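Local coordinates for dihydrofolate reductase (Enterococcus faecalis, PDB 4M7U), which probably catalyses the NADPH-dependent reduction of 7,8-dihydrofolate to tetrahydrofolate, a step that feeds glycine, purine and DNA precursor synthesis, at residues Asp119-Thr124 with Glu165-Asn170. Numbering follows the deposited sequence.
Sequences DVLYRT and ETYHRN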
loop_
_atom_site.group_PDB
_atom_site.type_symbol
_atom_site.label_atom_id
_atom_site.label_comp_id
_atom_site.label_asym_id
_atom_site.label_seq_id
_atom_site.Cartn_x
_atom_site.Cartn_y
_atom_site.Cartn_z
ATOM N N ASP A 119 0.044 -7.543 9.114
ATOM C CA ASP A 119 -0.050 -8.998 9.233
ATOM C C ASP A 119 0.135 -9.719 7.916
ATOM O O ASP A 119 0.284 -10.937 7.893
ATOM C CB ASP A 119 -1.386 -9.394 9.825
ATOM C CG ASP A 119 -1.429 -9.161 11.315
ATOM O OD1 ASP A 119 -0.397 -9.428 11.983
ATOM O OD2 ASP A 119 -2.475 -8.692 11.804
ATOM N N VAL A 120 0.115 -8.979 6.814
ATOM C CA VAL A 120 0.325 -9.592 5.506
ATOM C C VAL A 120 0.892 -8.551 4.563
ATOM O O VAL A 120 0.576 -7.368 4.704
ATOM C CB VAL A 120 -0.996 -10.189 4.940
ATOM C CG1 VAL A 120 -2.099 -9.178 5.019
ATOM C CG2 VAL A 120 -0.831 -10.660 3.492
ATOM N N LEU A 121 1.761 -8.995 3.645
ATOM C CA LEU A 121 2.285 -8.168 2.557
ATOM C C LEU A 121 1.820 -8.738 1.216
ATOM O O LEU A 121 2.021 -9.928 0.922
ATOM C CB LEU A 121 3.816 -8.140 2.586
ATOM C CG LEU A 121 4.470 -7.789 3.928
ATOM C CD1 LEU A 121 5.984 -7.875 3.805
ATOM C CD2 LEU A 121 4.052 -6.383 4.398
ATOM N N TYR A 122 1.200 -7.889 0.406
ATOM C CA TYR A 122 0.887 -8.237 -0.974
ATOM C C TYR A 122 1.807 -7.455 -1.896
ATOM O O TYR A 122 1.673 -6.234 -2.032
ATOM C CB TYR A 122 -0.555 -7.871 -1.292
ATOM C CG TYR A 122 -1.573 -8.647 -0.488
ATOM C CD1 TYR A 122 -2.417 -8.000 0.405
ATOM C CD2 TYR A 122 -1.704 -10.025 -0.638
ATOM C CE1 TYR A 122 -3.365 -8.699 1.133
ATOM C CE2 TYR A 122 -2.653 -10.739 0.094
ATOM C CZ TYR A 122 -3.475 -10.067 0.975
ATOM O OH TYR A 122 -4.415 -10.764 1.700
ATOM N N ARG A 123 2.748 -8.145 -2.530
ATOM C CA ARG A 123 3.712 -7.477 -3.406
ATOM C C ARG A 123 3.618 -7.962 -4.841
ATOM O O ARG A 123 3.638 -9.177 -5.110
ATOM C CB ARG A 123 5.148 -7.698 -2.905
ATOM C CG ARG A 123 6.202 -7.028 -3.799
ATOM C CD ARG A 123 7.601 -7.147 -3.199
ATOM N NE ARG A 123 8.200 -8.452 -3.454
ATOM C CZ ARG A 123 9.502 -8.701 -3.376
ATOM N NH1 ARG A 123 10.347 -7.730 -3.036
ATOM N NH2 ARG A 123 9.962 -9.914 -3.653
ATOM N N THR A 124 3.524 -7.014 -5.769
ATOM C CA THR A 124 3.619 -7.344 -7.190
ATOM C C THR A 124 5.043 -7.060 -7.642
ATOM O O THR A 124 5.459 -5.901 -7.722
ATOM C CB THR A 124 2.663 -6.505 -8.043
ATOM O OG1 THR A 124 1.308 -6.772 -7.646
ATOM C CG2 THR A 124 2.846 -6.842 -9.536
ATOM N N GLU A 165 2.961 -11.788 -5.168
ATOM C CA GLU A 165 3.442 -12.514 -4.004
ATOM C C GLU A 165 2.666 -12.174 -2.731
ATOM O O GLU A 165 2.229 -11.039 -2.544
ATOM C CB GLU A 165 4.929 -12.215 -3.782
ATOM C CG GLU A 165 5.806 -12.447 -5.002
ATOM C CD GLU A 165 7.254 -12.074 -4.740
ATOM O OE1 GLU A 165 7.506 -11.268 -3.803
ATOM O OE2 GLU A 165 8.144 -12.589 -5.458
ATOM N N THR A 166 2.530 -13.160 -1.844
ATOM C CA THR A 166 1.935 -12.942 -0.527
ATOM C C THR A 166 2.916 -13.344 0.574
ATOM O O THR A 166 3.485 -14.438 0.524
ATOM C CB THR A 166 0.643 -13.766 -0.376
ATOM O OG1 THR A 166 -0.229 -13.486 -1.480
ATOM C CG2 THR A 166 -0.075 -13.435 0.948
ATOM N N TYR A 167 3.116 -12.468 1.560
ATOM C CA TYR A 167 3.953 -12.780 2.727
ATOM C C TYR A 167 3.117 -12.772 4.017
ATOM O O TYR A 167 2.194 -11.965 4.159
ATOM C CB TYR A 167 5.119 -11.793 2.844
ATOM C CG TYR A 167 6.077 -11.816 1.667
ATOM C CD1 TYR A 167 5.742 -11.209 0.464
ATOM C CD2 TYR A 167 7.312 -12.450 1.760
ATOM C CE1 TYR A 167 6.610 -11.221 -0.607
ATOM C CE2 TYR A 167 8.190 -12.471 0.685
ATOM C CZ TYR A 167 7.830 -11.856 -0.490
ATOM O OH TYR A 167 8.680 -11.869 -1.564
ATOM N N HIS A 168 3.413 -13.700 4.927
ATOM C CA HIS A 168 2.751 -13.758 6.235
ATOM C C HIS A 168 3.857 -13.725 7.283
ATOM O O HIS A 168 5.025 -13.971 6.963
ATOM C CB HIS A 168 1.945 -15.055 6.412
ATOM C CG HIS A 168 0.650 -15.114 5.651
ATOM N ND1 HIS A 168 -0.136 -16.241 5.619
ATOM C CD2 HIS A 168 0.008 -14.178 4.899
ATOM C CE1 HIS A 168 -1.210 -16.007 4.879
ATOM N NE2 HIS A 168 -1.149 -14.774 4.433
ATOM N N ARG A 169 3.508 -13.436 8.533
ATOM C CA ARG A 169 4.519 -13.399 9.594
ATOM C C ARG A 169 4.948 -14.796 10.034
ATOM O O ARG A 169 4.129 -15.714 10.054
ATOM C CB ARG A 169 4.023 -12.573 10.793
ATOM C CG ARG A 169 4.159 -11.075 10.545
ATOM C CD ARG A 169 3.781 -10.216 11.732
ATOM N NE ARG A 169 4.106 -8.824 11.430
ATOM C CZ ARG A 169 5.245 -8.235 11.763
ATOM N NH1 ARG A 169 6.165 -8.907 12.448
ATOM N NH2 ARG A 169 5.450 -6.969 11.427
ATOM N N ASN A 170 6.229 -14.956 10.371
ATOM C CA ASN A 170 6.710 -16.220 10.940
ATOM C C ASN A 170 6.820 -16.182 12.467
ATOM O O ASN A 170 6.091 -15.462 13.157
ATOM C CB ASN A 170 8.048 -16.641 10.316
ATOM C CG ASN A 170 9.164 -15.626 10.560
ATOM O OD1 ASN A 170 9.178 -14.920 11.569
ATOM N ND2 ASN A 170 10.115 -15.560 9.630
HETATM O O HOH W 1 0.945 -13.273 9.118
#
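Arg123, with CG anti to its backbone N (chi1 179°) and a bend at chi3 (80°), lies beside Glu165, its partner in a hydrogen-bonded pair, whose chain stays extended beyond CG; the two form a salt bridge. The guanidinium therefore turns its NE and NH2 edge to a single carboxylate oxygen. Arg123 NH2 reaches Glu165 OE1 at 2.8 Å from the syn side, and Arg123 NE reaches the same atom at 2.9 Å from above the carboxylate plane. Tyr167, two residues along and on the same face, gives its phenol hydrogen to Glu165 OE1, with OH 2.6 Å from it. Three donors thus share one oxygen, which would probably favour the charged carboxylate. A long arginine suits this place, since it can span the strand gap and present two N-H groups together; the ring of Tyr167 carries the hydroxyl to the carboxylate, while Tyr167 CB packs on Leu121 CB at 3.9 Å. Trp141, from a loop, meets the Tyr167 ring with the two planes at about 60°.

On the other face, Thr166 CG2 lies 3.8 Å from both Tyr122 CE2 and Val120 CG2, so the threonine's methyl serves as the apolar partner. Branched Val120 also places CG2 over one face of the Tyr122 ring, toward its rim.

The backbones are joined by paired bonds at Leu121 with Tyr167 and Arg123 with Glu165, the shortest being Glu165 N to Arg123 O at 2.7 Å. On the N-terminal side of Val120, a water accepts from Arg169 N and donates to Asp119 O, linking the two segments. With strand 9-17 bonded to the far side of 120-126, this is an antiparallel strand pair near one margin of the mixed central sheet characteristic of the dihydrofolate reductase fold.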